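Local coordinates for putative transcriptional regulator (Clostridium difficile, PDB 3QI7), which is of unknown function but has a periplasmic-binding-protein-like fold and may bind a small ligand such as a sugar, at residues Ala16-Pro21 / Gln89-Ser94; Ala163-Leu168 / Thr196-Thr201. One frame throughout, in Å; residues are numbered along the deposited sequence.

Contact 1 (Ala16-Pro21 / Gln89-Ser94); sequences AVVTQP and QAIVVS
A16, V17 and V18 lie in register beside I91, V92 and V93 as neighbouring parallel strands, 4.7 Å apart at closest approach with their axes 16° from alignment. Four backbone hydrogen bonds fix this register: A16 N gives to A90 O, V92 N to A16 O, V18 N to V92 O at 2.8 Å, and S94 N to V18 O. The last three are nearly straight, the V18 N–H pointing at V92 O with 170° at the hydrogen. V92 O also takes a CA–H···O contact from V17, whose CA lies 3.3 Å away.

Packing is closest on the face holding A16, V18, I91 and V93. V18 and V93 stand side by side, pointing the same way, and CG2 of V93 touches V18 CB at 4.1 Å; that methyl, anti to its own carbonyl carbon, is the branch that reaches across. Toward the N-terminal side of this face, V18 CG2 meets I91 CG2. On the other face, V17 CG2 rests on V92 CB at 4.3 Å, and helix 306-324 packs over both residues through I315 and A314.

Past the S94 N to V18 O bond a water spans the gap between the chains, accepting from Q20 N at 2.9 Å and donating to S94 O at 2.8 Å. Polar ends here turn to other partners: S94 OG bonds to A119 O, and Q20 OE1 to T95 and Q97. The chemistry thus passes from branched aliphatic groups within the sheet to hydroxyl, amide and water at the C-terminal ends of the strands, the end that faces the ligand cleft in periplasmic binding proteins; a similar role here is only inferred.

Contact 2 (Ala163-Leu168 / Thr196-Thr201); sequences ASTDDL and TPNINT
N198 reaches across to D166 and S164 with its side-chain amide. Among the hydrogen bonds, D166 N gives to N198 OD1 at 3.0 Å, nearly straight at the hydrogen and with the donor tilted 23° from the amide plane. S164 OG is a weak further neighbour of the same oxygen, at 3.2 Å. The backbone bond from T196 N to A163 O is 3.1 Å long; its donor sits well above the carbonyl plane, so it misses the lone pairs.

Stacking is the second element. The D166 carboxylate and the N198 amide lie face to face, their planes only 8° apart although the two side chains cross at about a right angle, and D166 OD2 comes within 3.3 Å of N198 CG. N198 CG, anti to its carbonyl carbon (chi1 -75°), carries the amide over the D166 carboxylate with OD1 toward D166 N.

Within 163-168, S164 and D167 grip each other reciprocally: D167 N gives to S164 OG in an ST motif, and S164 N gives to D167 OD2 at 2.9 Å, meeting the carboxylate on its anti side. This exchange is consistent with a fixed S164 hydroxyl close to N198 OD1.

Waters bridge further polar atoms. One accepts from T165 N and donates to T196 O; another links S164 OG to I199 N. A third donates both to D166 OD2, at 2.6 Å, and to I199 O; a fourth donates to D166 OD2 and accepts from N200 ND2.

Both segments leave the C-terminal ends of adjacent parallel strands, 159-164 and 191-196. T196 is packed by F211 and L212 of helix 203-223 and by M236 of helix 234-247, while D167 and L168 lean on helix 171-186.

Contact 1 closes before contact 2 opens along the chain, and the two do not touch: their centres are 33 Å apart and their nearest atoms about 18 Å. Each joins neighbouring parallel strands, but in separate sheets. Contact 1 lies in the eight-stranded mixed sheet, between strands 13-19 and 88-94; contact 2 lies at the ends of strands 159-164 and 191-196 in the three-stranded parallel sheet. Both include the C-terminal ends of their strands. Two alpha/beta units of this kind fit the two-lobed architecture of periplasmic binding proteins, where ligands are held between the lobes; whether this protein binds one there remains an inference.

Contact 1 (Ala16-Pro21 / Gln89-Ser94)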
ATOM      1  N   ALA A  16      -2.623   4.433 -19.563  1.00 27.01           N
ATOM      2  CA  ALA A  16      -1.654   3.349 -19.511  1.00 28.35           C
ATOM      3  C   ALA A  16      -1.254   3.141 -18.056  1.00 27.25           C
ATOM      4  O   ALA A  16      -1.018   4.119 -17.356  1.00 25.86           O
ATOM      5  CB  ALA A  16      -0.421   3.672 -20.383  1.00 28.10           C
ATOM      6  N   VAL A  17      -1.185   1.880 -17.622  1.00 25.18           N
ATOM      7  CA  VAL A  17      -0.840   1.534 -16.266  1.00 25.64           C
ATOM      8  C   VAL A  17       0.277   0.497 -16.273  1.00 27.35           C
ATOM      9  O   VAL A  17       0.102  -0.614 -16.775  1.00 26.16           O
ATOM     10  CB  VAL A  17      -2.066   0.984 -15.467  1.00 24.55           C
ATOM     11  CG1 VAL A  17      -1.680   0.754 -14.044  1.00 21.33           C
ATOM     12  CG2 VAL A  17      -3.246   1.977 -15.545  1.00 18.77           C
ATOM     13  N   VAL A  18       1.423   0.868 -15.696  1.00 24.87           N
ATOM     14  CA  VAL A  18       2.606   0.025 -15.676  1.00 23.04           C
ATOM     15  C   VAL A  18       2.740  -0.675 -14.326  1.00 23.33           C
ATOM     16  O   VAL A  18       2.764  -0.019 -13.262  1.00 20.96           O
ATOM     17  CB  VAL A  18       3.869   0.881 -15.929  1.00 25.97           C
ATOM     18  CG1 VAL A  18       5.155  -0.010 -15.948  1.00 21.82           C
ATOM     19  CG2 VAL A  18       3.693   1.675 -17.194  1.00 23.70           C
ATOM     20  N   THR A  19       2.803  -2.002 -14.353  1.00 22.94           N
ATOM     21  CA  THR A  19       3.036  -2.771 -13.150  1.00 23.34           C
ATOM     22  C   THR A  19       4.119  -3.816 -13.394  1.00 25.16           C
ATOM     23  O   THR A  19       4.468  -4.097 -14.539  1.00 22.29           O
ATOM     24  CB  THR A  19       1.777  -3.527 -12.687  1.00 25.31           C
ATOM     25  OG1 THR A  19       1.581  -4.673 -13.505  1.00 23.76           O
ATOM     26  CG2 THR A  19       0.511  -2.640 -12.751  1.00 26.52           C
ATOM     27  N   GLN A  20       4.616  -4.400 -12.307  1.00 25.69           N
ATOM     28  CA  GLN A  20       5.382  -5.641 -12.390  1.00 27.06           C
ATOM     29  C   GLN A  20       4.458  -6.808 -12.791  1.00 28.76           C
ATOM     30  O   GLN A  20       3.215  -6.687 -12.722  1.00 27.69           O
ATOM     31  CB  GLN A  20       6.114  -5.920 -11.071  1.00 27.03           C
ATOM     32  CG  GLN A  20       7.221  -4.873 -10.735  1.00 26.02           C
ATOM     33  CD  GLN A  20       7.895  -5.109  -9.372  1.00 31.60           C
ATOM     34  OE1 GLN A  20       8.125  -4.166  -8.597  1.00 30.74           O
ATOM     35  NE2 GLN A  20       8.200  -6.372  -9.073  1.00 28.70           N
ATOM     36  N   PRO A  21       5.053  -7.925 -13.246  1.00 25.70           N
ATOM     37  CA  PRO A  21       4.226  -9.040 -13.689  1.00 28.52           C
ATOM     38  C   PRO A  21       3.521  -9.746 -12.548  1.00 25.65           C
ATOM     39  O   PRO A  21       3.886  -9.578 -11.362  1.00 23.75           O
ATOM     40  CB  PRO A  21       5.209  -9.995 -14.400  1.00 30.57           C
ATOM     41  CG  PRO A  21       6.548  -9.455 -14.217  1.00 33.67           C
ATOM     42  CD  PRO A  21       6.475  -8.093 -13.602  1.00 27.39           C
ATOM     43  N   GLN A  89      -3.333   9.264 -22.957  1.00 33.80           N
ATOM     44  CA  GLN A  89      -3.406  10.584 -22.365  1.00 32.08           C
ATOM     45  C   GLN A  89      -2.935  10.643 -20.902  1.00 30.22           C
ATOM     46  O   GLN A  89      -2.789  11.740 -20.353  1.00 29.04           O
ATOM     47  CB  GLN A  89      -4.827  11.123 -22.483  1.00 34.15           C
ATOM     48  CG  GLN A  89      -5.318  11.258 -23.912  1.00 33.35           C
ATOM     49  CD  GLN A  89      -4.548  12.312 -24.684  1.00 40.31           C
ATOM     50  OE1 GLN A  89      -3.980  13.220 -24.086  1.00 41.72           O
ATOM     51  NE2 GLN A  89      -4.513  12.191 -26.014  1.00 41.19           N
ATOM     52  N   ALA A  90      -2.670   9.485 -20.284  1.00 29.01           N
ATOM     53  CA  ALA A  90      -2.063   9.470 -18.965  1.00 28.22           C
ATOM     54  C   ALA A  90      -1.272   8.180 -18.771  1.00 28.64           C
ATOM     55  O   ALA A  90      -1.614   7.130 -19.345  1.00 27.94           O
ATOM     56  CB  ALA A  90      -3.141   9.633 -17.868  1.00 26.60           C
ATOM     57  N   ILE A  91      -0.195   8.277 -17.997  1.00 27.09           N
ATOM     58  CA  ILE A  91       0.582   7.100 -17.598  1.00 28.15           C
ATOM     59  C   ILE A  91       0.695   7.019 -16.074  1.00 26.62           C
ATOM     60  O   ILE A  91       1.191   7.946 -15.436  1.00 24.95           O
ATOM     61  CB  ILE A  91       2.006   7.090 -18.219  1.00 26.82           C
ATOM     62  CG1 ILE A  91       1.937   7.176 -19.748  1.00 31.22           C
ATOM     63  CG2 ILE A  91       2.749   5.819 -17.809  1.00 30.43           C
ATOM     64  CD1 ILE A  91       3.296   7.404 -20.413  1.00 27.81           C
ATOM     65  N   VAL A  92       0.237   5.895 -15.514  1.00 24.22           N
ATOM     66  CA  VAL A  92       0.360   5.575 -14.113  1.00 25.01           C
ATOM     67  C   VAL A  92       1.402   4.457 -13.978  1.00 24.18           C
ATOM     68  O   VAL A  92       1.315   3.438 -14.658  1.00 25.24           O
ATOM     69  CB  VAL A  92      -1.021   5.090 -13.526  1.00 23.49           C
ATOM     70  CG1 VAL A  92      -0.887   4.635 -12.068  1.00 22.44           C
ATOM     71  CG2 VAL A  92      -2.098   6.192 -13.671  1.00 23.40           C
ATOM     72  N   VAL A  93       2.376   4.648 -13.100  1.00 23.34           N
ATOM     73  CA  VAL A  93       3.387   3.637 -12.814  1.00 24.20           C
ATOM     74  C   VAL A  93       3.266   3.192 -11.347  1.00 22.27           C
ATOM     75  O   VAL A  93       3.262   4.023 -10.449  1.00 23.55           O
ATOM     76  CB  VAL A  93       4.803   4.194 -13.096  1.00 26.03           C
ATOM     77  CG1 VAL A  93       5.857   3.158 -12.710  1.00 26.72           C
ATOM     78  CG2 VAL A  93       4.950   4.607 -14.549  1.00 26.68           C
ATOM     79  N   SER A  94       3.133   1.890 -11.104  1.00 19.33           N
ATOM     80  CA  SER A  94       3.047   1.361  -9.763  1.00 22.16           C
ATOM     81  C   SER A  94       4.129   0.289  -9.472  1.00 24.34           C
ATOM     82  O   SER A  94       3.995  -0.847  -9.894  1.00 22.74           O
ATOM     83  CB  SER A  94       1.636   0.774  -9.522  1.00 25.44           C
ATOM     84  OG  SER A  94       1.421   0.459  -8.142  1.00 22.79           O
TER
HETATM   85  O   HOH W   1       3.641  -3.581  -9.666  1.00 21.99           O

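Contact 2 (Ala163-Leu168 / Thr196-Thr201)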
ATOM      1  N   ALA A 163      12.067  -7.143  14.479  1.00 26.14           N
ATOM      2  CA  ALA A 163      12.800  -6.910  13.229  1.00 24.44           C
ATOM      3  C   ALA A 163      14.224  -7.396  13.450  1.00 23.85           C
ATOM      4  O   ALA A 163      14.751  -7.261  14.556  1.00 26.82           O
ATOM      5  CB  ALA A 163      12.861  -5.414  12.911  1.00 22.82           C
ATOM      6  N   SER A 164      14.843  -7.947  12.408  1.00 26.85           N
ATOM      7  CA  SER A 164      16.258  -8.346  12.454  1.00 29.37           C
ATOM      8  C   SER A 164      17.164  -7.115  12.281  1.00 29.97           C
ATOM      9  O   SER A 164      16.722  -6.103  11.776  1.00 29.84           O
ATOM     10  CB  SER A 164      16.565  -9.351  11.343  1.00 31.84           C
ATOM     11  OG  SER A 164      16.701  -8.714  10.077  1.00 29.47           O
ATOM     12  N   THR A 165      18.447  -7.221  12.630  1.00 31.91           N
ATOM     13  CA  THR A 165      19.336  -6.070  12.435  1.00 33.97           C
ATOM     14  C   THR A 165      19.572  -5.790  10.939  1.00 35.61           C
ATOM     15  O   THR A 165      19.740  -4.621  10.554  1.00 34.58           O
ATOM     16  CB  THR A 165      20.623  -6.192  13.250  1.00 37.48           C
ATOM     17  OG1 THR A 165      21.296  -7.405  12.949  1.00 34.83           O
ATOM     18  CG2 THR A 165      20.298  -6.179  14.739  1.00 41.44           C
ATOM     19  N   ASP A 166      19.497  -6.835  10.094  1.00 31.44           N
ATOM     20  CA  ASP A 166      19.462  -6.640   8.642  1.00 32.15           C
ATOM     21  C   ASP A 166      18.223  -5.880   8.173  1.00 32.84           C
ATOM     22  O   ASP A 166      18.341  -4.990   7.317  1.00 32.40           O
ATOM     23  CB  ASP A 166      19.557  -7.950   7.880  1.00 32.15           C
ATOM     24  CG  ASP A 166      20.977  -8.562   7.892  1.00 34.66           C
ATOM     25  OD1 ASP A 166      21.948  -7.923   8.323  1.00 36.54           O
ATOM     26  OD2 ASP A 166      21.115  -9.696   7.446  1.00 38.89           O
ATOM     27  N   ASP A 167      17.046  -6.227   8.714  1.00 30.03           N
ATOM     28  CA  ASP A 167      15.810  -5.458   8.439  1.00 30.68           C
ATOM     29  C   ASP A 167      15.972  -3.966   8.739  1.00 28.05           C
ATOM     30  O   ASP A 167      15.472  -3.126   7.992  1.00 27.25           O
ATOM     31  CB  ASP A 167      14.591  -5.954   9.254  1.00 27.53           C
ATOM     32  CG  ASP A 167      14.121  -7.344   8.869  1.00 33.37           C
ATOM     33  OD1 ASP A 167      14.132  -7.718   7.660  1.00 36.94           O
ATOM     34  OD2 ASP A 167      13.685  -8.068   9.798  1.00 29.28           O
ATOM     35  N   LEU A 168      16.634  -3.650   9.846  1.00 28.99           N
ATOM     36  CA  LEU A 168      16.875  -2.261  10.231  1.00 32.66           C
ATOM     37  C   LEU A 168      17.794  -1.457   9.272  1.00 36.50           C
ATOM     38  O   LEU A 168      17.924  -0.235   9.447  1.00 34.47           O
ATOM     39  CB  LEU A 168      17.395  -2.183  11.676  1.00 34.15           C
ATOM     40  CG  LEU A 168      16.475  -2.733  12.792  1.00 37.28           C
ATOM     41  CD1 LEU A 168      17.086  -2.489  14.161  1.00 41.98           C
ATOM     42  CD2 LEU A 168      15.093  -2.107  12.747  1.00 35.31           C
ATOM     43  N   THR A 196      15.247  -9.843  16.176  1.00 29.49           N
ATOM     44  CA  THR A 196      15.020 -11.195  15.673  1.00 31.64           C
ATOM     45  C   THR A 196      16.253 -11.657  14.849  1.00 31.73           C
ATOM     46  O   THR A 196      16.986 -10.813  14.305  1.00 29.35           O
ATOM     47  CB  THR A 196      13.762 -11.253  14.765  1.00 28.04           C
ATOM     48  OG1 THR A 196      13.904 -10.342  13.666  1.00 29.67           O
ATOM     49  CG2 THR A 196      12.514 -10.865  15.530  1.00 30.11           C
ATOM     50  N   PRO A 197      16.472 -12.981  14.753  1.00 32.53           N
ATOM     51  CA  PRO A 197      17.589 -13.506  13.946  1.00 35.29           C
ATOM     52  C   PRO A 197      17.503 -13.090  12.470  1.00 33.10           C
ATOM     53  O   PRO A 197      16.424 -13.115  11.868  1.00 30.30           O
ATOM     54  CB  PRO A 197      17.448 -15.033  14.080  1.00 36.50           C
ATOM     55  CG  PRO A 197      16.697 -15.241  15.353  1.00 37.41           C
ATOM     56  CD  PRO A 197      15.767 -14.049  15.488  1.00 31.72           C
ATOM     57  N   ASN A 198      18.647 -12.713  11.911  1.00 32.88           N
ATOM     58  CA  ASN A 198      18.770 -12.437  10.494  1.00 35.40           C
ATOM     59  C   ASN A 198      18.383 -13.647   9.676  1.00 35.00           C
ATOM     60  O   ASN A 198      18.733 -14.772  10.022  1.00 34.52           O
ATOM     61  CB  ASN A 198      20.211 -12.049  10.125  1.00 36.88           C
ATOM     62  CG  ASN A 198      20.560 -10.650  10.546  1.00 37.70           C
ATOM     63  OD1 ASN A 198      19.712  -9.777  10.622  1.00 40.02           O
ATOM     64  ND2 ASN A 198      21.828 -10.423  10.789  1.00 37.60           N
ATOM     65  N   ILE A 199      17.653 -13.416   8.594  1.00 36.09           N
ATOM     66  CA  ILE A 199      17.240 -14.494   7.716  1.00 39.31           C
ATOM     67  C   ILE A 199      18.207 -14.507   6.542  1.00 42.81           C
ATOM     68  O   ILE A 199      18.116 -13.666   5.650  1.00 45.34           O
ATOM     69  CB  ILE A 199      15.801 -14.319   7.257  1.00 40.15           C
ATOM     70  CG1 ILE A 199      14.880 -14.300   8.493  1.00 42.35           C
ATOM     71  CG2 ILE A 199      15.406 -15.444   6.272  1.00 39.45           C
ATOM     72  CD1 ILE A 199      13.381 -14.168   8.200  1.00 41.77           C
ATOM     73  N   ASN A 200      19.174 -15.415   6.576  1.00 43.91           N
ATOM     74  CA  ASN A 200      20.132 -15.531   5.474  1.00 47.25           C
ATOM     75  C   ASN A 200      19.834 -16.709   4.549  1.00 49.11           C
ATOM     76  O   ASN A 200      20.158 -16.666   3.364  1.00 51.17           O
ATOM     77  CB  ASN A 200      21.552 -15.606   6.028  1.00 49.06           C
ATOM     78  CG  ASN A 200      21.972 -14.307   6.706  1.00 53.90           C
ATOM     79  OD1 ASN A 200      22.431 -14.306   7.853  1.00 54.06           O
ATOM     80  ND2 ASN A 200      21.784 -13.186   6.005  1.00 53.46           N
ATOM     81  N   THR A 201      19.236 -17.758   5.107  1.00 48.53           N
ATOM     82  CA  THR A 201      18.796 -18.925   4.348  1.00 46.30           C
ATOM     83  C   THR A 201      17.384 -19.291   4.811  1.00 45.31           C
ATOM     84  O   THR A 201      16.872 -18.717   5.783  1.00 41.58           O
ATOM     85  CB  THR A 201      19.735 -20.126   4.580  1.00 49.31           C
ATOM     86  OG1 THR A 201      19.535 -20.639   5.903  1.00 48.96           O
ATOM     87  CG2 THR A 201      21.221 -19.736   4.384  1.00 45.31           C
TER
HETATM   88  O   HOH W   2      16.831 -10.772   8.363  1.00 31.42           O
HETATM   89  O   HOH W   3      19.338  -9.539  14.211  1.00 39.99           O
HETATM   90  O   HOH W   4      19.068 -10.773   6.263  1.00 40.32           O
HETATM   91  O   HOH W   5      23.159 -11.543   7.839  1.00 43.24           O